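Local coordinates for nitrite reductase (Hyphomicrobium denitrificans, PDB 2DV6), which probably catalyses the one-electron reduction of nitrite to nitric oxide with electrons from cytochrome c, using bound copper ions, at residues E137-G142 against L177-T182; L168-V173 against L207-H212. All coordinates share one frame; numbering follows the deposited sequence.

Contact 1: residues E137-G142 against L177-T182; sequences EMKSSG and LDDNTT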
ATOM      1  N   GLU A 137      -0.220   1.828  42.998  1.00 36.09           N
ATOM      2  CA  GLU A 137       0.091   0.413  42.733  1.00 35.91           C
ATOM      3  C   GLU A 137      -0.496   0.043  41.364  1.00 34.95           C
ATOM      4  O   GLU A 137      -1.475   0.685  40.888  1.00 34.08           O
ATOM      5  CB  GLU A 137      -0.457  -0.524  43.829  1.00 37.49           C
ATOM      6  CG  GLU A 137       0.094  -0.326  45.251  1.00 41.11           C
ATOM      7  CD  GLU A 137       1.644  -0.443  45.407  1.00 45.13           C
ATOM      8  OE1 GLU A 137       2.198   0.336  46.243  1.00 47.63           O
ATOM      9  OE2 GLU A 137       2.312  -1.291  44.732  1.00 45.73           O
ATOM     10  N   MET A 138       0.122  -0.937  40.700  1.00 33.77           N
ATOM     11  CA  MET A 138      -0.408  -1.452  39.416  1.00 32.72           C
ATOM     12  C   MET A 138      -1.784  -2.021  39.681  1.00 32.36           C
ATOM     13  O   MET A 138      -2.006  -2.591  40.752  1.00 31.99           O
ATOM     14  CB  MET A 138       0.469  -2.571  38.879  1.00 33.37           C
ATOM     15  CG  MET A 138       1.946  -2.222  38.793  1.00 34.67           C
ATOM     16  SD  MET A 138       2.884  -3.624  38.183  1.00 36.93           S
ATOM     17  CE  MET A 138       2.484  -3.374  36.499  1.00 35.76           C
ATOM     18  N   LYS A 139      -2.709  -1.872  38.731  1.00 31.29           N
ATOM     19  CA  LYS A 139      -4.046  -2.455  38.889  1.00 32.22           C
ATOM     20  C   LYS A 139      -4.592  -2.801  37.535  1.00 30.65           C
ATOM     21  O   LYS A 139      -4.136  -2.270  36.525  1.00 31.58           O
ATOM     22  CB  LYS A 139      -5.019  -1.481  39.573  1.00 33.28           C
ATOM     23  CG  LYS A 139      -5.229  -0.185  38.757  1.00 37.16           C
ATOM     24  CD  LYS A 139      -6.425   0.643  39.293  1.00 40.07           C
ATOM     25  CE  LYS A 139      -6.631   1.933  38.492  1.00 41.64           C
ATOM     26  NZ  LYS A 139      -6.202   1.837  37.033  1.00 44.37           N
ATOM     27  N   SER A 140      -5.590  -3.666  37.521  1.00 28.59           N
ATOM     28  CA  SER A 140      -6.202  -4.126  36.289  1.00 27.50           C
ATOM     29  C   SER A 140      -7.435  -4.920  36.675  1.00 26.64           C
ATOM     30  O   SER A 140      -7.664  -5.173  37.835  1.00 26.24           O
ATOM     31  CB  SER A 140      -5.223  -5.034  35.520  1.00 26.45           C
ATOM     32  OG  SER A 140      -5.122  -6.288  36.163  1.00 23.97           O
ATOM     33  N   SER A 141      -8.208  -5.343  35.692  1.00 27.52           N
ATOM     34  CA  SER A 141      -9.285  -6.252  35.967  1.00 28.82           C
ATOM     35  C   SER A 141      -8.875  -7.708  36.015  1.00 28.40           C
ATOM     36  O   SER A 141      -9.750  -8.565  36.043  1.00 30.76           O
ATOM     37  CB  SER A 141     -10.379  -6.096  34.912  1.00 29.87           C
ATOM     38  OG  SER A 141      -9.815  -6.352  33.650  1.00 34.06           O
ATOM     39  N   GLY A 142      -7.579  -8.013  36.030  1.00 28.07           N
ATOM     40  CA  GLY A 142      -7.135  -9.408  35.998  1.00 27.12           C
ATOM     41  C   GLY A 142      -6.736  -9.922  37.364  1.00 26.86           C
ATOM     42  O   GLY A 142      -6.457  -9.137  38.260  1.00 27.33           O
ATOM     43  N   LEU A 177      -1.247  -8.742  33.458  1.00 20.75           N
ATOM     44  CA  LEU A 177       0.012  -8.828  32.727  1.00 21.66           C
ATOM     45  C   LEU A 177       0.873  -7.559  32.990  1.00 22.39           C
ATOM     46  O   LEU A 177       2.100  -7.602  32.989  1.00 22.63           O
ATOM     47  CB  LEU A 177      -0.284  -8.979  31.217  1.00 21.40           C
ATOM     48  CG  LEU A 177       0.897  -8.829  30.208  1.00 21.43           C
ATOM     49  CD1 LEU A 177       2.040  -9.795  30.578  1.00 20.97           C
ATOM     50  CD2 LEU A 177       0.409  -9.128  28.801  1.00 20.48           C
ATOM     51  N   ASP A 178       0.214  -6.427  33.199  1.00 23.17           N
ATOM     52  CA  ASP A 178       0.899  -5.157  33.460  1.00 24.54           C
ATOM     53  C   ASP A 178      -0.195  -4.252  33.987  1.00 25.29           C
ATOM     54  O   ASP A 178      -1.372  -4.628  33.995  1.00 25.41           O
ATOM     55  CB  ASP A 178       1.468  -4.606  32.152  1.00 25.02           C
ATOM     56  CG  ASP A 178       2.534  -3.520  32.349  1.00 26.99           C
ATOM     57  OD1 ASP A 178       3.172  -3.176  31.314  1.00 30.16           O
ATOM     58  OD2 ASP A 178       2.753  -3.016  33.494  1.00 28.46           O
ATOM     59  N   ASP A 179       0.164  -3.058  34.416  1.00 26.96           N
ATOM     60  CA  ASP A 179      -0.831  -2.078  34.836  1.00 28.02           C
ATOM     61  C   ASP A 179      -1.855  -1.901  33.710  1.00 28.22           C
ATOM     62  O   ASP A 179      -1.487  -1.664  32.545  1.00 27.51           O
ATOM     63  CB  ASP A 179      -0.114  -0.753  35.117  1.00 30.32           C
ATOM     64  CG  ASP A 179      -1.041   0.321  35.673  1.00 32.95           C
ATOM     65  OD1 ASP A 179      -0.985   1.470  35.151  1.00 35.78           O
ATOM     66  OD2 ASP A 179      -1.806   0.028  36.620  1.00 32.55           O
ATOM     67  N   ASN A 180      -3.139  -2.050  34.047  1.00 28.06           N
ATOM     68  CA  ASN A 180      -4.226  -1.836  33.106  1.00 28.77           C
ATOM     69  C   ASN A 180      -4.160  -2.808  31.896  1.00 27.44           C
ATOM     70  O   ASN A 180      -4.675  -2.525  30.810  1.00 25.46           O
ATOM     71  CB  ASN A 180      -4.253  -0.345  32.701  1.00 32.99           C
ATOM     72  CG  ASN A 180      -5.554   0.076  32.020  1.00 36.37           C
ATOM     73  OD1 ASN A 180      -6.562  -0.639  32.064  1.00 41.77           O
ATOM     74  ND2 ASN A 180      -5.535   1.246  31.372  1.00 39.81           N
ATOM     75  N   THR A 181      -3.487  -3.947  32.086  1.00 25.75           N
ATOM     76  CA  THR A 181      -3.342  -4.912  30.983  1.00 24.99           C
ATOM     77  C   THR A 181      -3.432  -6.362  31.419  1.00 24.38           C
ATOM     78  O   THR A 181      -2.894  -6.763  32.467  1.00 24.46           O
ATOM     79  CB  THR A 181      -2.227  -4.503  29.934  1.00 25.33           C
ATOM     80  OG1 THR A 181      -1.462  -5.630  29.494  1.00 28.47           O
ATOM     81  CG2 THR A 181      -1.333  -3.463  30.456  1.00 21.72           C
ATOM     82  N   THR A 182      -4.213  -7.121  30.661  1.00 23.02           N
ATOM     83  CA  THR A 182      -4.624  -8.438  31.083  1.00 23.24           C
ATOM     84  C   THR A 182      -4.417  -9.403  29.937  1.00 23.46           C
ATOM     85  O   THR A 182      -4.257  -8.989  28.784  1.00 22.86           O
ATOM     86  CB  THR A 182      -6.135  -8.497  31.563  1.00 23.76           C
ATOM     87  OG1 THR A 182      -6.995  -8.086  30.509  1.00 24.20           O
ATOM     88  CG2 THR A 182      -6.381  -7.581  32.789  1.00 24.21           C
TER
HETATM   89  O   HOH W   1      -2.030   1.846  38.571  1.00 31.03           O

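Contact 2: residues L168-V173 against L207-H212; sequences LETVEV and LHLKNH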
ATOM      1  N   LEU A 168      -1.577 -31.112  41.576  1.00 26.60           N
ATOM      2  CA  LEU A 168      -1.534 -29.968  40.658  1.00 24.83           C
ATOM      3  C   LEU A 168      -2.900 -29.807  40.073  1.00 24.67           C
ATOM      4  O   LEU A 168      -3.600 -30.801  39.787  1.00 24.30           O
ATOM      5  CB  LEU A 168      -0.537 -30.207  39.535  1.00 24.58           C
ATOM      6  CG  LEU A 168       0.949 -30.296  39.900  1.00 24.72           C
ATOM      7  CD1 LEU A 168       1.738 -30.608  38.645  1.00 23.31           C
ATOM      8  CD2 LEU A 168       1.382 -28.987  40.523  1.00 23.64           C
ATOM      9  N   GLU A 169      -3.308 -28.557  39.924  1.00 23.91           N
ATOM     10  CA  GLU A 169      -4.541 -28.238  39.237  1.00 24.56           C
ATOM     11  C   GLU A 169      -4.167 -27.345  38.048  1.00 24.44           C
ATOM     12  O   GLU A 169      -3.304 -26.460  38.210  1.00 25.15           O
ATOM     13  CB  GLU A 169      -5.430 -27.459  40.181  1.00 24.00           C
ATOM     14  CG  GLU A 169      -6.795 -27.281  39.661  1.00 27.99           C
ATOM     15  CD  GLU A 169      -7.616 -26.294  40.506  1.00 30.82           C
ATOM     16  OE1 GLU A 169      -8.816 -26.183  40.218  1.00 30.91           O
ATOM     17  OE2 GLU A 169      -7.069 -25.645  41.438  1.00 32.33           O
ATOM     18  N   THR A 170      -4.787 -27.562  36.887  1.00 22.40           N
ATOM     19  CA  THR A 170      -4.549 -26.709  35.711  1.00 22.52           C
ATOM     20  C   THR A 170      -5.729 -25.767  35.540  1.00 22.76           C
ATOM     21  O   THR A 170      -6.878 -26.201  35.433  1.00 23.32           O
ATOM     22  CB  THR A 170      -4.256 -27.513  34.432  1.00 21.97           C
ATOM     23  OG1 THR A 170      -5.335 -28.431  34.171  1.00 20.68           O
ATOM     24  CG2 THR A 170      -2.973 -28.316  34.631  1.00 19.62           C
ATOM     25  N   VAL A 171      -5.447 -24.466  35.630  1.00 23.16           N
ATOM     26  CA  VAL A 171      -6.491 -23.452  35.534  1.00 23.70           C
ATOM     27  C   VAL A 171      -6.156 -22.367  34.510  1.00 22.92           C
ATOM     28  O   VAL A 171      -5.057 -21.829  34.520  1.00 22.36           O
ATOM     29  CB  VAL A 171      -6.969 -22.877  36.969  1.00 25.23           C
ATOM     30  CG1 VAL A 171      -6.164 -23.376  38.088  1.00 27.21           C
ATOM     31  CG2 VAL A 171      -7.020 -21.387  37.026  1.00 25.96           C
ATOM     32  N   GLU A 172      -7.139 -22.067  33.655  1.00 22.03           N
ATOM     33  CA  GLU A 172      -7.115 -20.955  32.716  1.00 21.81           C
ATOM     34  C   GLU A 172      -7.812 -19.744  33.352  1.00 22.25           C
ATOM     35  O   GLU A 172      -8.956 -19.825  33.778  1.00 21.82           O
ATOM     36  CB  GLU A 172      -7.771 -21.361  31.381  1.00 20.72           C
ATOM     37  CG  GLU A 172      -7.203 -22.718  30.837  1.00 20.12           C
ATOM     38  CD  GLU A 172      -8.044 -23.335  29.726  1.00 19.79           C
ATOM     39  OE1 GLU A 172      -7.701 -24.434  29.277  1.00 20.41           O
ATOM     40  OE2 GLU A 172      -9.037 -22.725  29.272  1.00 20.49           O
ATOM     41  N   VAL A 173      -7.102 -18.619  33.434  1.00 21.88           N
ATOM     42  CA  VAL A 173      -7.579 -17.504  34.210  1.00 22.30           C
ATOM     43  C   VAL A 173      -7.167 -16.184  33.546  1.00 23.26           C
ATOM     44  O   VAL A 173      -6.046 -16.052  33.044  1.00 23.20           O
ATOM     45  CB  VAL A 173      -7.017 -17.590  35.671  1.00 22.66           C
ATOM     46  CG1 VAL A 173      -5.502 -17.653  35.693  1.00 19.50           C
ATOM     47  CG2 VAL A 173      -7.516 -16.445  36.522  1.00 21.91           C
ATOM     48  N   LEU A 207       1.550 -38.307  41.561  1.00 25.94           N
ATOM     49  CA  LEU A 207       0.997 -37.043  41.098  1.00 25.24           C
ATOM     50  C   LEU A 207      -0.501 -37.144  40.844  1.00 25.24           C
ATOM     51  O   LEU A 207      -0.950 -37.996  40.088  1.00 26.04           O
ATOM     52  CB  LEU A 207       1.726 -36.595  39.821  1.00 26.11           C
ATOM     53  CG  LEU A 207       1.075 -35.286  39.358  1.00 27.09           C
ATOM     54  CD1 LEU A 207       1.836 -34.083  39.890  1.00 28.04           C
ATOM     55  CD2 LEU A 207       0.931 -35.264  37.905  1.00 28.83           C
ATOM     56  N   HIS A 208      -1.282 -36.260  41.456  1.00 24.24           N
ATOM     57  CA  HIS A 208      -2.678 -36.108  41.069  1.00 24.60           C
ATOM     58  C   HIS A 208      -2.864 -34.795  40.342  1.00 23.89           C
ATOM     59  O   HIS A 208      -2.770 -33.709  40.940  1.00 22.83           O
ATOM     60  CB  HIS A 208      -3.623 -36.202  42.282  1.00 25.43           C
ATOM     61  CG  HIS A 208      -3.521 -37.509  43.006  1.00 26.09           C
ATOM     62  ND1 HIS A 208      -4.557 -38.415  43.052  1.00 26.34           N
ATOM     63  CD2 HIS A 208      -2.491 -38.078  43.671  1.00 26.39           C
ATOM     64  CE1 HIS A 208      -4.174 -39.482  43.731  1.00 26.84           C
ATOM     65  NE2 HIS A 208      -2.927 -39.303  44.121  1.00 28.41           N
ATOM     66  N   LEU A 209      -3.146 -34.913  39.055  1.00 23.73           N
ATOM     67  CA  LEU A 209      -3.381 -33.753  38.208  1.00 24.46           C
ATOM     68  C   LEU A 209      -4.854 -33.584  37.920  1.00 24.16           C
ATOM     69  O   LEU A 209      -5.455 -34.443  37.247  1.00 24.41           O
ATOM     70  CB  LEU A 209      -2.598 -33.858  36.881  1.00 25.56           C
ATOM     71  CG  LEU A 209      -2.530 -32.538  36.036  1.00 28.42           C
ATOM     72  CD1 LEU A 209      -1.543 -32.692  34.908  1.00 29.70           C
ATOM     73  CD2 LEU A 209      -3.845 -32.206  35.416  1.00 29.96           C
ATOM     74  N   LYS A 210      -5.428 -32.480  38.397  1.00 23.97           N
ATOM     75  CA  LYS A 210      -6.825 -32.135  38.096  1.00 25.76           C
ATOM     76  C   LYS A 210      -6.926 -30.994  37.072  1.00 26.20           C
ATOM     77  O   LYS A 210      -6.233 -29.979  37.193  1.00 27.73           O
ATOM     78  CB  LYS A 210      -7.573 -31.740  39.370  1.00 26.05           C
ATOM     79  CG  LYS A 210      -7.714 -32.884  40.408  1.00 26.69           C
ATOM     80  CD  LYS A 210      -8.770 -32.532  41.486  1.00 27.39           C
ATOM     81  CE  LYS A 210      -8.967 -33.654  42.509  1.00 28.11           C
ATOM     82  NZ  LYS A 210      -7.755 -33.811  43.396  1.00 29.52           N
ATOM     83  N   ASN A 211      -7.752 -31.164  36.048  1.00 25.82           N
ATOM     84  CA  ASN A 211      -7.953 -30.102  35.083  1.00 24.86           C
ATOM     85  C   ASN A 211      -9.281 -29.456  35.431  1.00 25.55           C
ATOM     86  O   ASN A 211     -10.310 -30.103  35.403  1.00 24.01           O
ATOM     87  CB  ASN A 211      -7.885 -30.631  33.648  1.00 22.81           C
ATOM     88  CG  ASN A 211      -7.901 -29.534  32.605  1.00 23.04           C
ATOM     89  OD1 ASN A 211      -7.854 -28.326  32.924  1.00 24.89           O
ATOM     90  ND2 ASN A 211      -7.963 -29.931  31.341  1.00 21.03           N
ATOM     91  N   HIS A 212      -9.249 -28.184  35.826  1.00 27.25           N
ATOM     92  CA  HIS A 212     -10.478 -27.498  36.253  1.00 28.09           C
ATOM     93  C   HIS A 212     -11.575 -27.657  35.219  1.00 28.78           C
ATOM     94  O   HIS A 212     -11.304 -27.678  34.020  1.00 29.09           O
ATOM     95  CB  HIS A 212     -10.221 -26.025  36.504  1.00 28.46           C
ATOM     96  CG  HIS A 212     -11.394 -25.308  37.104  1.00 30.31           C
ATOM     97  ND1 HIS A 212     -11.453 -24.969  38.446  1.00 31.32           N
ATOM     98  CD2 HIS A 212     -12.547 -24.864  36.552  1.00 29.41           C
ATOM     99  CE1 HIS A 212     -12.598 -24.354  38.689  1.00 29.80           C
ATOM    100  NE2 HIS A 212     -13.282 -24.284  37.562  1.00 29.90           N
TER

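Contact 1: residues E137-G142 against L177-T182
Asp178 meets the terminal methyl of Met138 with its carboxylate OD2; the methionine chain, straight at chi2 (179°), turns at chi3, about CG-SD, which swings CE to Asp178. The same OD2 takes the backbone N-H of Asp179 at 2.7 Å, from 35° out of the carboxylate plane, aspartate being short enough to reach its neighbour's N-H at the start of this type II turn. Asp179 turns its carboxylate across to the other segment: OD2 accepts from Lys139 N at 3.0 Å nearly along its C-O axis, and a water bridges that oxygen to Glu137 O. Asn180, the third turn residue, has the left-handed backbone (phi 61°) that asparagine tolerates well; its N-H donates to Lys139 O at 2.7 Å. Thr181 N closes the turn on Asp178 O, and its own O accepts from Leu177 N and Asp178 N, a classic beta bulge. Thr182 puts its methyl CG2 3.5 Å from Gly142 N, against the ST turn in which Gly142 N donates to Ser140 OG. Residues 137-142, in the loop after strand 125-131, thus lie along the turn joining strands 163-178 and 181-188; Gln176 bonds Ser140 OG, Lys174 bonds Ser141 OG, and Val332 and Gly309 border the hairpin's backbone.

Contact 2: residues L168-V173 against L207-H212
Thr170 meets Asn211 and Leu209 with the two branches of one short side chain. Its CB lies 4.0 Å from Asn211 OD1; from there the hydroxyl and the methyl part company. OG1, set between the backbone N and the carbonyl carbon (chi1 56°), makes a weak hydrogen bond to Asn211 OD1 at 2.8 Å, while CG2 ends against Leu209 CD2 at 4.1 Å. A beta-branched residue with one polar and one apolar arm suits a buried place between an amide and a leucine. The asparagine is held further by Ser215 at OD1 and by the carbonyl oxygens of Thr238 and Met217 at ND2, which fixes the sense of its amide. Strands 163-178 and 204-211 are here parallel neighbours in a cupredoxin sheet. Thr170 touches His219 and Met273, and Asn211 touches His219, ligands of a copper ion, so Thr170 and Asn211 lie in its second shell. Backbone bonds run in the staggered parallel pattern: Leu168 N to His208 O, Lys210 N to Leu168 O and, at 2.8 Å, Thr170 N to Lys210 O. Leu168 CD1 packs 3.7 Å from Leu207 CD1, the side chains crossing at about a right angle. On the face bearing Glu169 and Lys210, Glu169 extends alongside His212, and its OE1 receives a weak bond from His212 ND1 at the ring edge, 3.4 Å away.

In the fold
Contacts 1 and 2 lie about 24 Å apart, centre to centre, and both use the long strand 163-178, contact 2 on its middle and contact 1 at its far end. Along the chain their segments alternate: 137-142, 168-173, 177-182, 207-212. Within one mixed sheet the strand has 204-211 as its parallel neighbour and 181-188 as its antiparallel one, so contact 2 joins it to one side and the hairpin of contact 1 leads to the other. In contact 1 the loop leaving the N-terminal copper-binding part is held against the next cupredoxin unit, while contact 2 lies beside the copper bound by His219, Cys260, His268 and Met273.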